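Local coordinates for protein PelA (Pseudomonas aeruginosa, PDB 5TCB) that acts as a glycoside hydrolase through the domain described here, part of a longer protein that is probably also a deacetylase, at residues 121-135 / 162-174. Numbering follows the deposited sequence.
Sequences AAELRKQGYAGLFLD and LHRQEPGLKLFFN
F133 turns the edge of its ring to one face of F172: CD1 of F133 stands 3.6 Å above the F172 ring plane, displaced toward the rim, and the planes meet at 78° in a T-shaped pair. The parallel register puts both residues on one face of the sheet, and with chi1 near 180° each ring swings beside its own carbonyl carbon, where the two meet; F29 and W45 add further edge-to-face pairs with F133 and F172 respectively. CZ of F133 also rests 3.5 Å from CB of N174. N174 and D135 run side by side, ND2 of N174 giving a hydrogen bond of 2.8 Å to OD1 of D135 from above the carboxylate plane, while Y71 bonds OD2. ND2 also donates to E193; an amide nitrogen carries two N-H groups, enough for two carboxylates.

At the helical end, the guanidinium of R125 carries the carbonyl O of A122 over one face and the carboxylate of E166 at its edge. The groups are nearly coplanar, 23° apart, and NE and NH2 each reach one oxygen's syn lone pair, a side-on salt bridge with two nearly straight bonds. OE2 takes another bond on its anti lone pair, from NE2 of Q165, so three bonds hold the carboxylate.

Between these ends the backbones of 131-135 and 170-174 are joined by parallel-sheet bonds, such as F172 N to L132 O at 2.9 Å. On the face away from the phenylalanine pair, leucines pack between sheet and helices, their branched ends reaching several neighbours at once: CD1 of L132 lies 3.8 Å from CD1 of L169, and L162 meets both L132 and L134. A121 is small enough for its CB to approach L162 CD1 to 3.5 Å. Helix 145-165 thus packs over the strands it links, the right-handed beta-alpha-beta crossover of a (beta/alpha)8 barrel, consistent with family GH114.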
loop_
_atom_site.group_PDB
_atom_site.type_symbol
_atom_site.label_atom_id
_atom_site.label_comp_id
_atom_site.label_asym_id
_atom_site.label_seq_id
_atom_site.Cartn_x
_atom_site.Cartn_y
_atom_site.Cartn_z
ATOM N N ALA A 121 3.916 -9.977 -10.103
ATOM C CA ALA A 121 3.496 -8.816 -10.868
ATOM C C ALA A 121 3.014 -9.236 -12.244
ATOM O O ALA A 121 2.015 -8.715 -12.733
ATOM C CB ALA A 121 4.640 -7.816 -10.979
ATOM N N ALA A 122 3.730 -10.159 -12.896
ATOM C CA ALA A 122 3.306 -10.598 -14.221
ATOM C C ALA A 122 1.944 -11.270 -14.166
ATOM O O ALA A 122 1.107 -11.081 -15.060
ATOM C CB ALA A 122 4.345 -11.537 -14.803
ATOM N N GLU A 123 1.711 -12.100 -13.146
ATOM C CA GLU A 123 0.413 -12.762 -13.027
ATOM C C GLU A 123 -0.708 -11.750 -12.814
ATOM O O GLU A 123 -1.781 -11.883 -13.407
ATOM C CB GLU A 123 0.421 -13.782 -11.890
ATOM C CG GLU A 123 1.214 -15.048 -12.204
ATOM C CD GLU A 123 0.834 -15.646 -13.556
ATOM O OE1 GLU A 123 -0.371 -15.872 -13.790
ATOM O OE2 GLU A 123 1.737 -15.862 -14.394
ATOM N N LEU A 124 -0.470 -10.739 -11.975
ATOM C CA LEU A 124 -1.478 -9.714 -11.720
ATOM C C LEU A 124 -1.730 -8.878 -12.973
ATOM O O LEU A 124 -2.878 -8.510 -13.251
ATOM C CB LEU A 124 -1.034 -8.868 -10.526
ATOM C CG LEU A 124 -1.023 -9.697 -9.235
ATOM C CD1 LEU A 124 -0.276 -8.937 -8.151
ATOM C CD2 LEU A 124 -2.443 -10.075 -8.791
ATOM N N ARG A 125 -0.693 -8.610 -13.767
ATOM C CA ARG A 125 -0.883 -7.967 -15.074
ATOM C C ARG A 125 -1.802 -8.798 -15.964
ATOM O O ARG A 125 -2.725 -8.262 -16.587
ATOM C CB ARG A 125 0.460 -7.732 -15.760
ATOM C CG ARG A 125 0.378 -7.200 -17.223
ATOM C CD ARG A 125 0.894 -8.210 -18.223
ATOM N NE ARG A 125 2.268 -8.560 -17.904
ATOM C CZ ARG A 125 2.911 -9.642 -18.322
ATOM N NH1 ARG A 125 2.330 -10.517 -19.142
ATOM N NH2 ARG A 125 4.156 -9.837 -17.923
ATOM N N LYS A 126 -1.555 -10.107 -16.044
ATOM C CA LYS A 126 -2.366 -10.967 -16.904
ATOM C C LYS A 126 -3.800 -11.035 -16.424
ATOM O O LYS A 126 -4.717 -11.244 -17.239
ATOM C CB LYS A 126 -1.772 -12.370 -16.961
ATOM C CG LYS A 126 -0.430 -12.432 -17.655
ATOM C CD LYS A 126 0.097 -13.855 -17.572
ATOM C CE LYS A 126 1.570 -13.942 -17.641
ATOM N NZ LYS A 126 1.959 -15.343 -17.320
ATOM N N GLN A 127 -4.025 -10.885 -15.118
ATOM C CA GLN A 127 -5.376 -10.891 -14.570
ATOM C C GLN A 127 -6.156 -9.621 -14.858
ATOM O O GLN A 127 -7.363 -9.592 -14.595
ATOM C CB GLN A 127 -5.329 -11.077 -13.063
ATOM C CG GLN A 127 -4.912 -12.446 -12.589
ATOM C CD GLN A 127 -5.585 -12.751 -11.275
ATOM O OE1 GLN A 127 -6.765 -13.133 -11.242
ATOM N NE2 GLN A 127 -4.871 -12.537 -10.185
ATOM N N GLY A 128 -5.514 -8.577 -15.370
ATOM C CA GLY A 128 -6.219 -7.376 -15.759
ATOM C C GLY A 128 -6.039 -6.202 -14.842
ATOM O O GLY A 128 -6.618 -5.149 -15.108
ATOM N N TYR A 129 -5.228 -6.311 -13.798
ATOM C CA TYR A 129 -5.051 -5.174 -12.910
ATOM C C TYR A 129 -4.375 -4.024 -13.643
ATOM O O TYR A 129 -3.483 -4.209 -14.468
ATOM C CB TYR A 129 -4.256 -5.575 -11.645
ATOM C CG TYR A 129 -5.117 -6.397 -10.740
ATOM C CD1 TYR A 129 -6.029 -5.786 -9.889
ATOM C CD2 TYR A 129 -5.073 -7.787 -10.771
ATOM C CE1 TYR A 129 -6.859 -6.535 -9.084
ATOM C CE2 TYR A 129 -5.908 -8.539 -9.985
ATOM C CZ TYR A 129 -6.802 -7.913 -9.135
ATOM O OH TYR A 129 -7.668 -8.658 -8.343
ATOM N N ALA A 130 -4.810 -2.809 -13.334
ATOM C CA ALA A 130 -4.213 -1.609 -13.902
ATOM C C ALA A 130 -2.984 -1.139 -13.153
ATOM O O ALA A 130 -2.283 -0.234 -13.623
ATOM C CB ALA A 130 -5.246 -0.495 -13.926
ATOM N N GLY A 131 -2.724 -1.709 -11.989
ATOM C CA GLY A 131 -1.602 -1.276 -11.187
ATOM C C GLY A 131 -1.449 -2.158 -9.970
ATOM O O GLY A 131 -2.230 -3.090 -9.727
ATOM N N LEU A 132 -0.404 -1.821 -9.196
ATOM C CA LEU A 132 -0.067 -2.504 -7.966
ATOM C C LEU A 132 0.016 -1.492 -6.838
ATOM O O LEU A 132 0.534 -0.390 -7.029
ATOM C CB LEU A 132 1.284 -3.181 -8.055
ATOM C CG LEU A 132 1.476 -4.188 -9.186
ATOM C CD1 LEU A 132 2.939 -4.646 -9.289
ATOM C CD2 LEU A 132 0.566 -5.363 -9.013
ATOM N N PHE A 133 -0.504 -1.878 -5.677
ATOM C CA PHE A 133 -0.308 -1.120 -4.450
ATOM C C PHE A 133 0.850 -1.772 -3.719
ATOM O O PHE A 133 0.742 -2.919 -3.278
ATOM C CB PHE A 133 -1.556 -1.075 -3.584
ATOM C CG PHE A 133 -1.364 -0.255 -2.324
ATOM C CD1 PHE A 133 -1.283 1.113 -2.397
ATOM C CD2 PHE A 133 -1.255 -0.851 -1.091
ATOM C CE1 PHE A 133 -1.101 1.878 -1.268
ATOM C CE2 PHE A 133 -1.049 -0.074 0.054
ATOM C CZ PHE A 133 -0.997 1.288 -0.057
ATOM N N LEU A 134 1.951 -1.065 -3.638
ATOM C CA LEU A 134 3.205 -1.615 -3.113
ATOM C C LEU A 134 3.355 -1.291 -1.632
ATOM O O LEU A 134 3.605 -0.139 -1.250
ATOM C CB LEU A 134 4.391 -1.093 -3.924
ATOM C CG LEU A 134 4.306 -1.355 -5.434
ATOM C CD1 LEU A 134 5.553 -0.783 -6.113
ATOM C CD2 LEU A 134 4.158 -2.840 -5.734
ATOM N N ASP A 135 3.231 -2.320 -0.801
ATOM C CA ASP A 135 3.289 -2.178 0.639
ATOM C C ASP A 135 4.666 -2.588 1.160
ATOM O O ASP A 135 5.526 -3.112 0.434
ATOM C CB ASP A 135 2.183 -3.032 1.272
ATOM C CG ASP A 135 1.827 -2.638 2.691
ATOM O OD1 ASP A 135 2.177 -1.532 3.160
ATOM O OD2 ASP A 135 1.155 -3.464 3.352
ATOM N N LEU A 162 10.966 -3.604 -11.587
ATOM C CA LEU A 162 9.539 -3.868 -11.688
ATOM C C LEU A 162 8.887 -2.932 -12.687
ATOM O O LEU A 162 8.076 -3.354 -13.528
ATOM C CB LEU A 162 8.899 -3.719 -10.313
ATOM C CG LEU A 162 7.369 -3.743 -10.262
ATOM C CD1 LEU A 162 6.823 -5.048 -10.824
ATOM C CD2 LEU A 162 6.907 -3.532 -8.836
ATOM N N HIS A 163 9.231 -1.647 -12.612
ATOM C CA HIS A 163 8.643 -0.651 -13.474
ATOM C C HIS A 163 9.081 -0.844 -14.927
ATOM O O HIS A 163 8.290 -0.632 -15.863
ATOM C CB HIS A 163 9.010 0.721 -12.918
ATOM C CG HIS A 163 8.387 1.847 -13.657
ATOM N ND1 HIS A 163 7.028 1.924 -13.867
ATOM C CD2 HIS A 163 8.925 2.937 -14.243
ATOM C CE1 HIS A 163 6.759 3.020 -14.556
ATOM N NE2 HIS A 163 7.894 3.654 -14.792
ATOM N N ARG A 164 10.316 -1.290 -15.136
ATOM C CA ARG A 164 10.780 -1.563 -16.496
ATOM C C ARG A 164 10.122 -2.821 -17.070
ATOM O O ARG A 164 9.780 -2.854 -18.262
ATOM C CB ARG A 164 12.308 -1.704 -16.502
ATOM N N GLN A 165 9.962 -3.872 -16.249
ATOM C CA GLN A 165 9.334 -5.112 -16.707
ATOM C C GLN A 165 7.845 -4.931 -16.982
ATOM O O GLN A 165 7.317 -5.570 -17.898
ATOM C CB GLN A 165 9.519 -6.237 -15.667
ATOM C CG GLN A 165 8.693 -7.517 -15.954
ATOM C CD GLN A 165 8.675 -8.557 -14.827
ATOM O OE1 GLN A 165 9.738 -9.010 -14.380
ATOM N NE2 GLN A 165 7.445 -8.986 -14.398
ATOM N N GLU A 166 7.158 -4.078 -16.222
ATOM C CA GLU A 166 5.702 -3.979 -16.253
ATOM C C GLU A 166 5.281 -2.526 -16.415
ATOM O O GLU A 166 4.678 -1.936 -15.516
ATOM C CB GLU A 166 5.090 -4.574 -14.983
ATOM C CG GLU A 166 5.427 -6.060 -14.777
ATOM C CD GLU A 166 4.799 -6.999 -15.797
ATOM O OE1 GLU A 166 3.845 -6.599 -16.526
ATOM O OE2 GLU A 166 5.248 -8.160 -15.870
ATOM N N PRO A 167 5.561 -1.923 -17.577
ATOM C CA PRO A 167 5.184 -0.516 -17.781
ATOM C C PRO A 167 3.688 -0.299 -17.853
ATOM O O PRO A 167 3.238 0.850 -17.758
ATOM C CB PRO A 167 5.852 -0.164 -19.112
ATOM C CG PRO A 167 5.962 -1.479 -19.850
ATOM C CD PRO A 167 6.265 -2.486 -18.735
ATOM N N GLY A 168 2.901 -1.351 -18.022
ATOM C CA GLY A 168 1.472 -1.219 -17.995
ATOM C C GLY A 168 0.836 -1.272 -16.626
ATOM O O GLY A 168 -0.393 -1.280 -16.541
ATOM N N LEU A 169 1.627 -1.380 -15.565
ATOM C CA LEU A 169 1.119 -1.343 -14.200
ATOM C C LEU A 169 1.462 -0.008 -13.558
ATOM O O LEU A 169 2.644 0.309 -13.344
ATOM C CB LEU A 169 1.697 -2.496 -13.377
ATOM C CG LEU A 169 1.281 -3.885 -13.820
ATOM C CD1 LEU A 169 1.976 -4.909 -12.962
ATOM C CD2 LEU A 169 -0.236 -4.026 -13.674
ATOM N N LYS A 170 0.437 0.758 -13.198
ATOM C CA LYS A 170 0.683 1.931 -12.361
ATOM C C LYS A 170 1.136 1.472 -10.993
ATOM O O LYS A 170 0.553 0.547 -10.426
ATOM C CB LYS A 170 -0.583 2.776 -12.215
ATOM C CG LYS A 170 -1.036 3.433 -13.483
ATOM C CD LYS A 170 -2.251 4.306 -13.237
ATOM C CE LYS A 170 -2.709 4.982 -14.503
ATOM N NZ LYS A 170 -1.858 6.138 -14.804
ATOM N N LEU A 171 2.181 2.110 -10.462
ATOM C CA LEU A 171 2.725 1.754 -9.155
ATOM C C LEU A 171 2.283 2.793 -8.119
ATOM O O LEU A 171 2.647 3.968 -8.190
ATOM C CB LEU A 171 4.246 1.616 -9.211
ATOM C CG LEU A 171 4.779 0.606 -10.240
ATOM C CD1 LEU A 171 6.284 0.515 -10.145
ATOM C CD2 LEU A 171 4.128 -0.774 -10.099
ATOM N N PHE A 172 1.485 2.333 -7.168
ATOM C CA PHE A 172 0.876 3.139 -6.126
ATOM C C PHE A 172 1.642 2.759 -4.863
ATOM O O PHE A 172 1.474 1.663 -4.318
ATOM C CB PHE A 172 -0.623 2.820 -6.088
ATOM C CG PHE A 172 -1.444 3.574 -5.081
ATOM C CD1 PHE A 172 -0.951 4.611 -4.319
ATOM C CD2 PHE A 172 -2.770 3.208 -4.943
ATOM C CE1 PHE A 172 -1.779 5.250 -3.397
ATOM C CE2 PHE A 172 -3.614 3.840 -4.037
ATOM C CZ PHE A 172 -3.121 4.867 -3.261
ATOM N N PHE A 173 2.562 3.630 -4.456
ATOM C CA PHE A 173 3.456 3.319 -3.342
ATOM C C PHE A 173 2.744 3.569 -2.009
ATOM O O PHE A 173 2.069 4.592 -1.849
ATOM C CB PHE A 173 4.689 4.220 -3.346
ATOM C CG PHE A 173 5.777 3.871 -4.326
ATOM C CD1 PHE A 173 5.530 3.206 -5.504
ATOM C CD2 PHE A 173 7.082 4.255 -4.044
ATOM C CE1 PHE A 173 6.576 2.936 -6.393
ATOM C CE2 PHE A 173 8.100 4.005 -4.918
ATOM C CZ PHE A 173 7.852 3.348 -6.093
ATOM N N ASN A 174 2.937 2.675 -1.045
ATOM C CA ASN A 174 2.687 2.983 0.375
ATOM C C ASN A 174 3.971 3.564 0.948
ATOM O O ASN A 174 4.940 2.845 1.190
ATOM C CB ASN A 174 2.225 1.764 1.155
ATOM C CG ASN A 174 1.628 2.138 2.510
ATOM O OD1 ASN A 174 1.503 3.334 2.812
ATOM N ND2 ASN A 174 1.247 1.155 3.310
#